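Local coordinates for cell surface protein (Putative S-layer protein) (Clostridioides difficile R20291, PDB 5NJL) that is a putative S-layer protein of the cell wall with an extended three-domain fold that mediates cell adhesion in vitro and probably acts as a surface adhesin, at residues Ile155-Gly158 with Ile159-Lys163; His82-Asn85 with Ser86-Val90; Phe185-Asn188 with Lys189-Lys192; Thr176-Asp179 with Pro180-Gly184. One frame throughout, in Å; residues are numbered along the deposited sequence.

Contact 1 of 4, residues Ile155-Gly158 with Ile159-Lys163; sequences IEIG and IGDEK
G158 and D161 are the two ends of a type II beta turn that carries the chain out of strand 152-158. The turn is closed by D161 N giving its hydrogen to G158 O at 3.1 Å, with the donor well above the carbonyl plane. I159 and G160 form the corners, and G160 has a positive phi of 96°, a backbone setting that suits a residue without a CB.

The side chain of D161 folds back onto G158. Its CG lies beside the backbone N (chi1 -71°), which brings OD2 round to G158 N at 2.9 Å. That bond is nearly straight, 167° at the hydrogen, and meets the carboxylate on its anti side, tilted out of its plane. A water also donates to OD2 and to E156 O, so the one oxygen serves two backbone groups of the strand, one directly and one through the water. Beside this polar grip, CG2 of I157 rests 4.0 Å from CB of D161, the two side chains crossing at a slant.

Around the turn, I157 pairs by backbone with L139 of strand 138-145, G160 and D161 bond to the backbone of Y98, and I159 leans on L104 of helix 101-115. The arrangement is a glycine-containing type II turn, closed again by an aspartate side chain, that follows an outermost strand of a three-stranded antiparallel sheet.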
ATOM      1  N   ILE A 155      15.372 -29.775   0.190  1.00 24.22           N
ATOM      2  CA  ILE A 155      15.268 -28.356   0.552  1.00 27.26           C
ATOM      3  C   ILE A 155      13.800 -28.072   0.836  1.00 26.82           C
ATOM      4  O   ILE A 155      12.935 -28.460   0.029  1.00 23.36           O
ATOM      5  CB  ILE A 155      15.717 -27.455  -0.628  1.00 29.18           C
ATOM      6  CG1 ILE A 155      17.176 -27.724  -1.032  1.00 33.26           C
ATOM      7  CG2 ILE A 155      15.515 -25.974  -0.333  1.00 30.51           C
ATOM      8  CD1 ILE A 155      18.190 -27.274  -0.018  1.00 36.69           C
ATOM      9  N   GLU A 156      13.533 -27.384   1.955  1.00 25.77           N
ATOM     10  CA  GLU A 156      12.170 -26.999   2.355  0.70 26.87           C
ATOM     11  C   GLU A 156      11.964 -25.497   2.113  1.00 26.60           C
ATOM     12  O   GLU A 156      12.792 -24.667   2.525  1.00 26.16           O
ATOM     13  CB  GLU A 156      11.891 -27.367   3.821  0.70 29.25           C
ATOM     14  CG  GLU A 156      10.575 -26.827   4.388  0.70 31.67           C
ATOM     15  CD  GLU A 156      10.397 -27.132   5.871  0.70 35.60           C
ATOM     16  OE1 GLU A 156      10.383 -28.335   6.213  0.70 36.20           O
ATOM     17  OE2 GLU A 156      10.279 -26.171   6.680  0.70 37.55           O
ATOM     18  N   ILE A 157      10.862 -25.167   1.440  1.00 24.80           N
ATOM     19  CA  ILE A 157      10.515 -23.797   1.044  1.00 24.64           C
ATOM     20  C   ILE A 157       9.132 -23.523   1.647  1.00 25.49           C
ATOM     21  O   ILE A 157       8.222 -24.359   1.544  1.00 23.78           O
ATOM     22  CB  ILE A 157      10.481 -23.646  -0.494  1.00 24.10           C
ATOM     23  CG1 ILE A 157      11.819 -24.040  -1.155  1.00 24.07           C
ATOM     24  CG2 ILE A 157      10.099 -22.232  -0.913  1.00 26.01           C
ATOM     25  CD1 ILE A 157      12.977 -23.126  -0.855  1.00 24.89           C
ATOM     26  N   GLY A 158       8.980 -22.366   2.290  1.00 24.31           N
ATOM     27  CA  GLY A 158       7.723 -22.006   2.943  1.00 25.69           C
ATOM     28  C   GLY A 158       7.117 -20.687   2.490  1.00 24.66           C
ATOM     29  O   GLY A 158       7.685 -19.952   1.686  1.00 24.49           O
ATOM     30  N   ILE A 159       5.960 -20.389   3.058  1.00 27.12           N
ATOM     31  CA  ILE A 159       5.291 -19.125   2.817  1.00 28.59           C
ATOM     32  C   ILE A 159       6.234 -18.044   3.319  1.00 26.96           C
ATOM     33  O   ILE A 159       6.837 -18.170   4.391  1.00 28.99           O
ATOM     34  CB  ILE A 159       3.919 -19.047   3.529  1.00 31.77           C
ATOM     35  CG1 ILE A 159       2.945 -20.067   2.909  1.00 34.23           C
ATOM     36  CG2 ILE A 159       3.322 -17.640   3.383  1.00 33.30           C
ATOM     37  CD1 ILE A 159       1.680 -20.298   3.699  1.00 38.05           C
ATOM     38  N   GLY A 160       6.417 -17.019   2.507  1.00 27.07           N
ATOM     39  CA  GLY A 160       7.266 -15.899   2.855  1.00 29.00           C
ATOM     40  C   GLY A 160       8.661 -16.013   2.306  1.00 28.45           C
ATOM     41  O   GLY A 160       9.397 -15.048   2.335  1.00 30.59           O
ATOM     42  N   ASP A 161       9.043 -17.183   1.784  1.00 27.85           N
ATOM     43  CA  ASP A 161      10.335 -17.328   1.114  1.00 25.74           C
ATOM     44  C   ASP A 161      10.302 -16.798  -0.299  1.00 28.42           C
ATOM     45  O   ASP A 161       9.248 -16.765  -0.952  1.00 25.83           O
ATOM     46  CB  ASP A 161      10.785 -18.809   1.131  1.00 26.07           C
ATOM     47  CG  ASP A 161      11.191 -19.285   2.524  1.00 27.91           C
ATOM     48  OD1 ASP A 161      11.634 -18.448   3.364  1.00 29.99           O
ATOM     49  OD2 ASP A 161      11.104 -20.502   2.796  1.00 26.09           O
ATOM     50  N   GLU A 162      11.462 -16.363  -0.783  1.00 26.66           N
ATOM     51  CA  GLU A 162      11.620 -15.926  -2.170  1.00 28.22           C
ATOM     52  C   GLU A 162      11.478 -17.107  -3.123  1.00 30.25           C
ATOM     53  O   GLU A 162      11.922 -18.232  -2.806  1.00 27.54           O
ATOM     54  CB  GLU A 162      12.976 -15.228  -2.370  1.00 31.22           C
ATOM     55  CG  GLU A 162      13.078 -13.933  -1.544  1.00 34.02           C
ATOM     56  CD  GLU A 162      14.444 -13.239  -1.604  1.00 40.87           C
ATOM     57  OE1 GLU A 162      15.429 -13.825  -2.098  1.00 41.93           O
ATOM     58  OE2 GLU A 162      14.524 -12.082  -1.132  1.00 44.71           O
ATOM     59  N   LYS A 163      10.842 -16.849  -4.270  1.00 26.56           N
ATOM     60  CA  LYS A 163      10.619 -17.867  -5.290  1.00 29.40           C
ATOM     61  C   LYS A 163      11.933 -18.407  -5.791  1.00 29.63           C
ATOM     62  O   LYS A 163      12.865 -17.653  -6.027  1.00 27.64           O
ATOM     63  CB  LYS A 163       9.789 -17.344  -6.447  1.00 28.77           C
ATOM     64  CG  LYS A 163       8.341 -17.113  -6.012  1.00 33.79           C
ATOM     65  CD  LYS A 163       7.459 -16.636  -7.157  1.00 35.56           C
ATOM     66  CE  LYS A 163       6.026 -16.517  -6.669  1.00 39.24           C
ATOM     67  NZ  LYS A 163       5.140 -16.198  -7.823  1.00 43.61           N
TER
HETATM   68  O   HOH W   1      12.036 -22.648   4.341  1.00 31.07           O

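Contact 2 of 4, residues His82-Asn85 with Ser86-Val90; sequences HITN and SANEV. With SO4 (sulfate ion), chain C.
T84 faces V90 as a non-hydrogen-bonded antiparallel pair, their CA atoms 4.5 Å apart, in a small beta hairpin whose type I turn runs from N85 to N88. The positive phi of N88 adds a G1-type bulge: N88 N bonds to N85 O, while N85 N reaches past it to E89 O at 2.9 Å, almost in line with that carbonyl.

The side chain of N85 braces the turn as well. Its CG sits between the backbone N and the carbonyl carbon (chi1 73°), and OD1 turns back to accept E89 N at 3.1 Å, the donor lying above the amide's carbonyl plane. A weak bond from A87 N reaches the same oxygen. The amide lies across the E89 side chain, its plane 33° from that of the carboxylate.

On the strand pair, CG2 of T84 lies alongside N88 and meets its OD1, while V90 sends CG1 to H82 CB at 3.9 Å and its CG2 lies 4.1 Å from T84 OG1. V90 N itself bonds to T30 OG1. The imidazole of H82 is held at both nitrogens: ND1 bonds to D79, and NE2 donates edge-on to O1 of a sulfate, probably from the crystallisation liquor, at 2.7 Å.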
ATOM      1  N   HIS A  82       9.555  -0.758  -1.871  1.00 26.46           N
ATOM      2  CA  HIS A  82      10.910  -0.918  -1.383  1.00 27.40           C
ATOM      3  C   HIS A  82      11.051  -2.091  -0.430  1.00 27.73           C
ATOM      4  O   HIS A  82      10.070  -2.568   0.146  1.00 29.18           O
ATOM      5  CB  HIS A  82      11.387   0.382  -0.716  1.00 26.68           C
ATOM      6  CG  HIS A  82      10.685   0.715   0.557  1.00 26.83           C
ATOM      7  ND1 HIS A  82       9.387   1.173   0.601  1.00 28.72           N
ATOM      8  CD2 HIS A  82      11.111   0.666   1.840  1.00 29.24           C
ATOM      9  CE1 HIS A  82       9.047   1.384   1.865  1.00 28.62           C
ATOM     10  NE2 HIS A  82      10.070   1.079   2.632  1.00 29.11           N
ATOM     11  N   ILE A  83      12.276  -2.557  -0.270  1.00 26.77           N
ATOM     12  CA  ILE A  83      12.577  -3.628   0.678  1.00 28.14           C
ATOM     13  C   ILE A  83      14.039  -3.506   1.033  1.00 27.06           C
ATOM     14  O   ILE A  83      14.814  -2.975   0.251  1.00 27.83           O
ATOM     15  CB  ILE A  83      12.261  -5.014   0.042  1.00 28.74           C
ATOM     16  CG1 ILE A  83      11.919  -6.065   1.103  1.00 34.02           C
ATOM     17  CG2 ILE A  83      13.389  -5.496  -0.860  1.00 29.72           C
ATOM     18  CD1 ILE A  83      11.406  -7.372   0.505  1.00 37.71           C
ATOM     19  N   THR A  84      14.421  -3.990   2.201  1.00 28.55           N
ATOM     20  CA  THR A  84      15.825  -4.116   2.558  1.00 29.86           C
ATOM     21  C   THR A  84      16.410  -5.447   2.068  1.00 30.86           C
ATOM     22  O   THR A  84      15.878  -6.504   2.394  1.00 33.60           O
ATOM     23  CB  THR A  84      15.984  -3.990   4.082  1.00 32.60           C
ATOM     24  OG1 THR A  84      15.504  -2.705   4.473  1.00 35.73           O
ATOM     25  CG2 THR A  84      17.438  -4.122   4.488  1.00 32.57           C
ATOM     26  N   ASN A  85      17.465  -5.401   1.266  1.00 29.58           N
ATOM     27  CA  ASN A  85      18.048  -6.603   0.680  1.00 30.55           C
ATOM     28  C   ASN A  85      19.104  -7.225   1.626  1.00 29.01           C
ATOM     29  O   ASN A  85      19.327  -6.730   2.723  1.00 29.34           O
ATOM     30  CB  ASN A  85      18.570  -6.339  -0.743  1.00 29.58           C
ATOM     31  CG  ASN A  85      19.847  -5.511  -0.797  1.00 29.78           C
ATOM     32  OD1 ASN A  85      20.465  -5.185   0.225  1.00 30.33           O
ATOM     33  ND2 ASN A  85      20.246  -5.155  -2.013  1.00 30.13           N
ATOM     34  N   SER A  86      19.756  -8.281   1.179  1.00 30.70           N
ATOM     35  CA  SER A  86      20.663  -9.053   2.040  1.00 32.36           C
ATOM     36  C   SER A  86      21.946  -8.282   2.347  1.00 31.40           C
ATOM     37  O   SER A  86      22.644  -8.605   3.280  1.00 29.93           O
ATOM     38  CB  SER A  86      20.956 -10.417   1.391  1.00 33.02           C
ATOM     39  OG  SER A  86      21.653 -10.284   0.130  1.00 32.95           O
ATOM     40  N   ALA A  87      22.243  -7.245   1.561  1.00 30.72           N
ATOM     41  CA  ALA A  87      23.348  -6.322   1.850  1.00 29.29           C
ATOM     42  C   ALA A  87      22.953  -5.070   2.659  1.00 30.38           C
ATOM     43  O   ALA A  87      23.741  -4.104   2.769  1.00 32.14           O
ATOM     44  CB  ALA A  87      24.030  -5.931   0.554  1.00 30.25           C
ATOM     45  N   ASN A  88      21.758  -5.090   3.243  1.00 27.82           N
ATOM     46  CA  ASN A  88      21.238  -4.029   4.108  1.00 30.36           C
ATOM     47  C   ASN A  88      21.037  -2.689   3.372  1.00 29.79           C
ATOM     48  O   ASN A  88      21.196  -1.632   3.964  1.00 28.45           O
ATOM     49  CB  ASN A  88      22.127  -3.875   5.378  1.00 33.06           C
ATOM     50  CG  ASN A  88      21.408  -3.224   6.560  1.00 33.70           C
ATOM     51  OD1 ASN A  88      20.182  -3.235   6.646  1.00 34.75           O
ATOM     52  ND2 ASN A  88      22.185  -2.661   7.504  1.00 33.37           N
ATOM     53  N   GLU A  89      20.680  -2.767   2.090  1.00 31.13           N
ATOM     54  CA  GLU A  89      20.364  -1.613   1.245  1.00 30.69           C
ATOM     55  C   GLU A  89      18.882  -1.615   1.006  1.00 30.54           C
ATOM     56  O   GLU A  89      18.279  -2.677   0.869  1.00 30.67           O
ATOM     57  CB  GLU A  89      21.034  -1.726  -0.106  1.00 32.02           C
ATOM     58  CG  GLU A  89      22.540  -1.666  -0.028  1.00 36.55           C
ATOM     59  CD  GLU A  89      23.279  -2.046  -1.312  1.00 36.57           C
ATOM     60  OE1 GLU A  89      22.768  -2.725  -2.258  1.00 38.82           O
ATOM     61  OE2 GLU A  89      24.465  -1.700  -1.332  1.00 47.00           O
ATOM     62  N   VAL A  90      18.304  -0.424   0.925  1.00 27.98           N
ATOM     63  CA  VAL A  90      16.908  -0.256   0.564  1.00 28.11           C
ATOM     64  C   VAL A  90      16.805  -0.189  -0.959  1.00 27.17           C
ATOM     65  O   VAL A  90      17.312   0.752  -1.590  1.00 25.79           O
ATOM     66  CB  VAL A  90      16.307   0.982   1.255  1.00 28.32           C
ATOM     67  CG1 VAL A  90      14.843   1.164   0.861  1.00 30.23           C
ATOM     68  CG2 VAL A  90      16.454   0.867   2.768  1.00 32.04           C
TER
HETATM   69  S   SO4 C 402       9.851   0.985   6.206  1.00 91.39           S
HETATM   70  O1  SO4 C 402      10.865   1.406   5.222  1.00 87.19           O
HETATM   71  O2  SO4 C 402       9.501   2.126   7.086  1.00 87.16           O
HETATM   72  O3  SO4 C 402      10.401  -0.119   7.032  1.00 97.96           O
HETATM   73  O4  SO4 C 402       8.648   0.518   5.466  1.00 96.50           O

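Contact 3 of 4, residues Phe185-Asn188 with Lys189-Lys192; sequences FRVN and KIVK. With SO4 (sulfate ion), chain I.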
ATOM      1  N   PHE A 185      30.546 -31.269  -9.426  1.00 33.75           N
ATOM      2  CA  PHE A 185      29.358 -30.782  -8.688  1.00 30.99           C
ATOM      3  C   PHE A 185      28.514 -31.958  -8.177  1.00 28.98           C
ATOM      4  O   PHE A 185      28.269 -32.893  -8.918  1.00 29.76           O
ATOM      5  CB  PHE A 185      28.499 -29.918  -9.594  1.00 31.65           C
ATOM      6  CG  PHE A 185      27.213 -29.457  -8.950  1.00 31.22           C
ATOM      7  CD1 PHE A 185      27.210 -28.355  -8.108  1.00 31.20           C
ATOM      8  CD2 PHE A 185      26.029 -30.136  -9.163  1.00 30.71           C
ATOM      9  CE1 PHE A 185      26.038 -27.924  -7.503  1.00 31.28           C
ATOM     10  CE2 PHE A 185      24.849 -29.717  -8.559  1.00 30.44           C
ATOM     11  CZ  PHE A 185      24.853 -28.603  -7.733  1.00 31.43           C
ATOM     12  N   ARG A 186      28.099 -31.910  -6.917  1.00 26.88           N
ATOM     13  CA  ARG A 186      27.192 -32.907  -6.342  1.00 27.67           C
ATOM     14  C   ARG A 186      26.064 -32.140  -5.643  1.00 27.73           C
ATOM     15  O   ARG A 186      26.317 -31.089  -5.017  1.00 27.44           O
ATOM     16  CB  ARG A 186      27.900 -33.803  -5.327  1.00 27.45           C
ATOM     17  CG  ARG A 186      29.036 -34.673  -5.877  1.00 28.65           C
ATOM     18  CD  ARG A 186      28.514 -35.853  -6.682  1.00 28.19           C
ATOM     19  NE  ARG A 186      28.196 -35.530  -8.067  1.00 27.67           N
ATOM     20  CZ  ARG A 186      27.645 -36.369  -8.954  1.00 28.64           C
ATOM     21  NH1 ARG A 186      27.357 -37.619  -8.628  1.00 28.17           N
ATOM     22  NH2 ARG A 186      27.394 -35.952 -10.194  1.00 29.47           N
ATOM     23  N   VAL A 187      24.836 -32.641  -5.741  1.00 25.65           N
ATOM     24  CA  VAL A 187      23.694 -31.890  -5.166  1.00 24.59           C
ATOM     25  C   VAL A 187      23.773 -31.747  -3.648  1.00 25.20           C
ATOM     26  O   VAL A 187      23.201 -30.795  -3.089  1.00 24.56           O
ATOM     27  CB  VAL A 187      22.318 -32.444  -5.581  1.00 24.04           C
ATOM     28  CG1 VAL A 187      22.127 -32.287  -7.086  1.00 25.01           C
ATOM     29  CG2 VAL A 187      22.104 -33.869  -5.130  1.00 23.47           C
ATOM     30  N   ASN A 188      24.441 -32.673  -2.956  1.00 25.73           N
ATOM     31  CA  ASN A 188      24.563 -32.548  -1.495  1.00 26.32           C
ATOM     32  C   ASN A 188      25.427 -31.370  -1.040  1.00 25.21           C
ATOM     33  O   ASN A 188      25.444 -31.094   0.123  1.00 26.77           O
ATOM     34  CB  ASN A 188      25.007 -33.838  -0.792  1.00 26.89           C
ATOM     35  CG  ASN A 188      26.452 -34.220  -1.071  1.00 28.43           C
ATOM     36  OD1 ASN A 188      27.090 -33.768  -2.023  1.00 29.13           O
ATOM     37  ND2 ASN A 188      26.957 -35.100  -0.233  1.00 32.63           N
ATOM     38  N   LYS A 189      26.101 -30.693  -1.945  1.00 25.16           N
ATOM     39  CA  LYS A 189      26.788 -29.432  -1.626  1.00 30.08           C
ATOM     40  C   LYS A 189      25.874 -28.168  -1.678  1.00 29.79           C
ATOM     41  O   LYS A 189      26.307 -27.079  -1.294  1.00 28.28           O
ATOM     42  CB  LYS A 189      27.984 -29.256  -2.549  1.00 32.43           C
ATOM     43  CG  LYS A 189      29.013 -30.382  -2.443  1.00 37.71           C
ATOM     44  CD  LYS A 189      29.503 -30.599  -1.008  1.00 42.90           C
ATOM     45  CE  LYS A 189      30.741 -31.486  -0.954  1.00 48.96           C
ATOM     46  NZ  LYS A 189      31.022 -31.911   0.441  1.00 51.44           N
ATOM     47  N   ILE A 190      24.625 -28.329  -2.121  1.00 27.92           N
ATOM     48  CA  ILE A 190      23.658 -27.221  -2.166  1.00 27.41           C
ATOM     49  C   ILE A 190      23.234 -26.929  -0.746  1.00 27.67           C
ATOM     50  O   ILE A 190      22.866 -27.832   0.002  1.00 27.53           O
ATOM     51  CB  ILE A 190      22.420 -27.551  -3.018  1.00 27.54           C
ATOM     52  CG1 ILE A 190      22.827 -27.715  -4.470  1.00 26.14           C
ATOM     53  CG2 ILE A 190      21.328 -26.467  -2.866  1.00 28.83           C
ATOM     54  CD1 ILE A 190      21.740 -28.305  -5.347  1.00 26.46           C
ATOM     55  N   VAL A 191      23.330 -25.658  -0.371  1.00 28.16           N
ATOM     56  CA  VAL A 191      22.836 -25.154   0.894  1.00 28.80           C
ATOM     57  C   VAL A 191      21.528 -24.419   0.657  1.00 27.70           C
ATOM     58  O   VAL A 191      20.604 -24.542   1.456  1.00 28.35           O
ATOM     59  CB  VAL A 191      23.875 -24.240   1.578  1.00 30.19           C
ATOM     60  CG1 VAL A 191      23.261 -23.483   2.762  1.00 31.52           C
ATOM     61  CG2 VAL A 191      25.059 -25.079   2.048  1.00 31.65           C
ATOM     62  N   LYS A 192      21.440 -23.662  -0.419  1.00 25.78           N
ATOM     63  CA  LYS A 192      20.174 -23.065  -0.796  1.00 28.91           C
ATOM     64  C   LYS A 192      20.071 -22.934  -2.283  1.00 27.25           C
ATOM     65  O   LYS A 192      21.082 -22.872  -2.993  1.00 29.49           O
ATOM     66  CB  LYS A 192      19.955 -21.724  -0.073  1.00 33.44           C
ATOM     67  CG  LYS A 192      21.028 -20.690  -0.248  1.00 35.02           C
ATOM     68  CD  LYS A 192      20.839 -19.512   0.727  1.00 36.43           C
ATOM     69  CE  LYS A 192      21.987 -18.534   0.561  1.00 35.93           C
ATOM     70  NZ  LYS A 192      21.906 -17.300   1.373  1.00 37.63           N
TER
HETATM   71  S   SO4 I 408      31.272 -28.775   2.869  1.00113.34           S
HETATM   72  O1  SO4 I 408      31.847 -28.559   1.518  1.00112.34           O
HETATM   73  O2  SO4 I 408      30.232 -27.766   3.168  1.00112.38           O
HETATM   74  O3  SO4 I 408      32.360 -28.679   3.873  1.00108.77           O
HETATM   75  O4  SO4 I 408      30.638 -30.114   2.925  1.00116.06           O
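The ring of F185 meets I190 at its edge: CD1 of I190 lies near the ring plane, 3.9 Å from CZ. CG is anti to the backbone N (chi1 176°), which brings the far end of the ring, CZ, up to the isoleucine, and the two side chains cross at a slant. The second flat group, the guanidinium of R186, curls back on the carbonyl of the residue before it. NE donates to F185 O at 2.8 Å, with that oxygen close to the guanidinium plane, and NH2 adds a weak bond. NH1 is taken by the carbonyl oxygens of T147 and T149, so the group is fixed on more than one side.

After R186 the chain makes a short 3-10 turn. K189 N bonds to R186 O at 3.1 Å and I190 N to V187 O at 3.0 Å, both donors standing above the carbonyl planes. The second bond draws I190 in over V187, and its CD1 comes to 4.2 Å from V187 CB. The side chains of N188 and K189 run alongside each other; the lysine bends at its second torsion and ends with NZ 3.1 Å from O4 of a sulfate, probably from the crystallisation liquor, that S173 OG also binds.

The start of the turn is tied down by D145 OD1 at V187 N and T151 OG1 at N188 N. V187 and I190 both pack on L143 of strand 138-145, while I190 touches I122 and F185 touches V125 of helix 122-125. Beyond them, V191 and K192 both face V171 in a classic beta bulge.

Contact 4 of 4, residues Thr176-Asp179 with Pro180-Gly184; sequences TNLD and PSTEG
The carbonyl oxygen of D179 is gripped twice by T182, from its backbone N at 3.0 Å and from its hydroxyl OG1 at 2.7 Å. The amide bond closes a type I beta turn from D179 to T182 and comes from above the carbonyl plane; the hydroxyl, by contrast, arrives only 15° off that plane. OG1 lies beside the T182 backbone N (chi1 -61°), which allows one residue to hold the oxygen with both of its donors.

The side chain of D179 braces the same turn. CG is anti to the backbone N (chi1 -179°), carrying OD1 forward over the P180 nitrogen to accept S181 N at 3.0 Å, an Asx turn nested in the beta turn. S181 OG also donates to OD1, 2.8 Å away, and from the same face of the carboxylate as the amide. This hydroxyl bond belongs to one of two modelled conformers of the serine and is the less certain of the pair. P180 fills the second position of the turn, where its ring-restricted phi suits a type I geometry.

The side chain of L178 touches F185, while P180 is buried against I122 and V125 of helix 122-125.

Two oxygens of a single aspartate thus collect the turn's donors. The amide and hydroxyl on OD1 would help stabilise a charged carboxylate, although a sulfate, probably from the crystallisation liquor, about 3 Å from this side chain would tend to oppose it.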
ATOM      1  N   THR A 176      29.224 -19.234  -2.373  1.00 27.83           N
ATOM      2  CA  THR A 176      29.350 -19.041  -3.826  1.00 29.90           C
ATOM      3  C   THR A 176      28.097 -19.547  -4.540  1.00 29.27           C
ATOM      4  O   THR A 176      27.579 -20.605  -4.201  1.00 28.14           O
ATOM      5  CB  THR A 176      30.603 -19.782  -4.372  1.00 29.95           C
ATOM      6  OG1 THR A 176      31.794 -19.239  -3.769  1.00 31.23           O
ATOM      7  CG2 THR A 176      30.696 -19.641  -5.870  1.00 32.47           C
ATOM      8  N   ASN A 177      27.622 -18.783  -5.514  1.00 28.36           N
ATOM      9  CA  ASN A 177      26.650 -19.265  -6.503  1.00 32.45           C
ATOM     10  C   ASN A 177      27.389 -20.143  -7.509  1.00 31.79           C
ATOM     11  O   ASN A 177      28.166 -19.680  -8.322  1.00 32.17           O
ATOM     12  CB  ASN A 177      25.910 -18.086  -7.171  1.00 35.20           C
ATOM     13  CG  ASN A 177      24.929 -17.431  -6.223  1.00 35.25           C
ATOM     14  OD1 ASN A 177      23.785 -17.849  -6.118  1.00 43.80           O
ATOM     15  ND2 ASN A 177      25.387 -16.466  -5.481  1.00 38.31           N
ATOM     16  N   LEU A 178      27.164 -21.434  -7.393  1.00 31.52           N
ATOM     17  CA  LEU A 178      27.975 -22.464  -8.022  1.00 35.83           C
ATOM     18  C   LEU A 178      27.271 -22.995  -9.263  1.00 33.20           C
ATOM     19  O   LEU A 178      26.069 -23.197  -9.254  1.00 34.10           O
ATOM     20  CB  LEU A 178      28.186 -23.553  -6.944  1.00 36.36           C
ATOM     21  CG  LEU A 178      29.120 -24.703  -7.209  1.00 37.92           C
ATOM     22  CD1 LEU A 178      30.551 -24.210  -7.350  1.00 37.27           C
ATOM     23  CD2 LEU A 178      28.996 -25.730  -6.098  1.00 37.07           C
ATOM     24  N   ASP A 179      27.991 -23.176 -10.367  1.00 33.94           N
ATOM     25  CA  ASP A 179      27.406 -23.698 -11.592  1.00 35.42           C
ATOM     26  C   ASP A 179      27.184 -25.224 -11.476  1.00 33.91           C
ATOM     27  O   ASP A 179      28.137 -25.953 -11.230  1.00 33.79           O
ATOM     28  CB  ASP A 179      28.324 -23.368 -12.785  1.00 39.53           C
ATOM     29  CG  ASP A 179      27.781 -23.842 -14.122  1.00 40.01           C
ATOM     30  OD1 ASP A 179      26.741 -24.523 -14.236  1.00 43.85           O
ATOM     31  OD2 ASP A 179      28.442 -23.550 -15.127  1.00 49.71           O
ATOM     32  N   PRO A 180      25.939 -25.704 -11.665  1.00 35.15           N
ATOM     33  CA  PRO A 180      25.679 -27.155 -11.526  1.00 35.26           C
ATOM     34  C   PRO A 180      26.390 -28.044 -12.547  1.00 36.92           C
ATOM     35  O   PRO A 180      26.522 -29.230 -12.303  1.00 34.82           O
ATOM     36  CB  PRO A 180      24.168 -27.273 -11.733  1.00 36.49           C
ATOM     37  CG  PRO A 180      23.628 -25.920 -11.450  1.00 36.90           C
ATOM     38  CD  PRO A 180      24.685 -24.952 -11.882  1.00 34.63           C
ATOM     39  N   SER A 181      26.801 -27.481 -13.682  1.00 38.21           N
ATOM     40  CA  SER A 181      27.586 -28.196 -14.693  0.60 40.78           C
ATOM     41  C   SER A 181      29.091 -28.226 -14.373  1.00 38.00           C
ATOM     42  O   SER A 181      29.860 -28.789 -15.110  1.00 43.41           O
ATOM     43  CB  SER A 181      27.341 -27.576 -16.079  0.60 43.31           C
ATOM     44  OG  SER A 181      27.811 -26.239 -16.149  0.60 45.02           O
ATOM     45  N   THR A 182      29.523 -27.616 -13.270  1.00 40.59           N
ATOM     46  CA  THR A 182      30.917 -27.738 -12.832  1.00 43.58           C
ATOM     47  C   THR A 182      31.217 -29.258 -12.722  1.00 46.56           C
ATOM     48  O   THR A 182      30.431 -30.011 -12.136  1.00 35.57           O
ATOM     49  CB  THR A 182      31.143 -27.069 -11.451  1.00 50.30           C
ATOM     50  OG1 THR A 182      30.835 -25.663 -11.510  1.00 48.92           O
ATOM     51  CG2 THR A 182      32.581 -27.253 -10.967  1.00 51.68           C
ATOM     52  N   GLU A 183      32.310 -29.738 -13.312  1.00 50.75           N
ATOM     53  CA  GLU A 183      32.612 -31.176 -13.197  1.00 52.21           C
ATOM     54  C   GLU A 183      32.965 -31.414 -11.734  1.00 43.37           C
ATOM     55  O   GLU A 183      33.632 -30.611 -11.102  1.00 46.45           O
ATOM     56  CB  GLU A 183      33.701 -31.662 -14.181  1.00 57.87           C
ATOM     57  CG  GLU A 183      33.123 -32.169 -15.504  1.00 61.98           C
ATOM     58  CD  GLU A 183      34.152 -32.360 -16.615  1.00 66.82           C
ATOM     59  OE1 GLU A 183      35.332 -31.982 -16.440  1.00 70.26           O
ATOM     60  OE2 GLU A 183      33.773 -32.889 -17.687  1.00 73.92           O
ATOM     61  N   GLY A 184      32.402 -32.462 -11.163  1.00 39.84           N
ATOM     62  CA  GLY A 184      32.540 -32.690  -9.732  1.00 35.78           C
ATOM     63  C   GLY A 184      31.398 -32.135  -8.876  1.00 34.05           C
ATOM     64  O   GLY A 184      31.301 -32.485  -7.713  1.00 32.97           O
TER

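Along the chain the order is contact 2, contact 1, contact 4, contact 3, all on local turns. Contacts 3 and 4, with centres 9 Å apart, belong to the long loop region between strands 152-158 and 199-200 and share helix 122-125 as a backing; F185 CD2 lies 3.3 Å from P180 O where they meet. Contact 1 follows on from strand 152-158 and touches contact 3 through I155 CD1 and V191 O, 3.9 Å apart, with centres about 17 Å apart. Contact 2 stands off in the two-stranded hairpin 83-84/90-91, about 18 Å from contact 1 between centres. Contacts 1 and 3 border the three-stranded sheet, and the hairpin lies nearer the centre of the elongated chain.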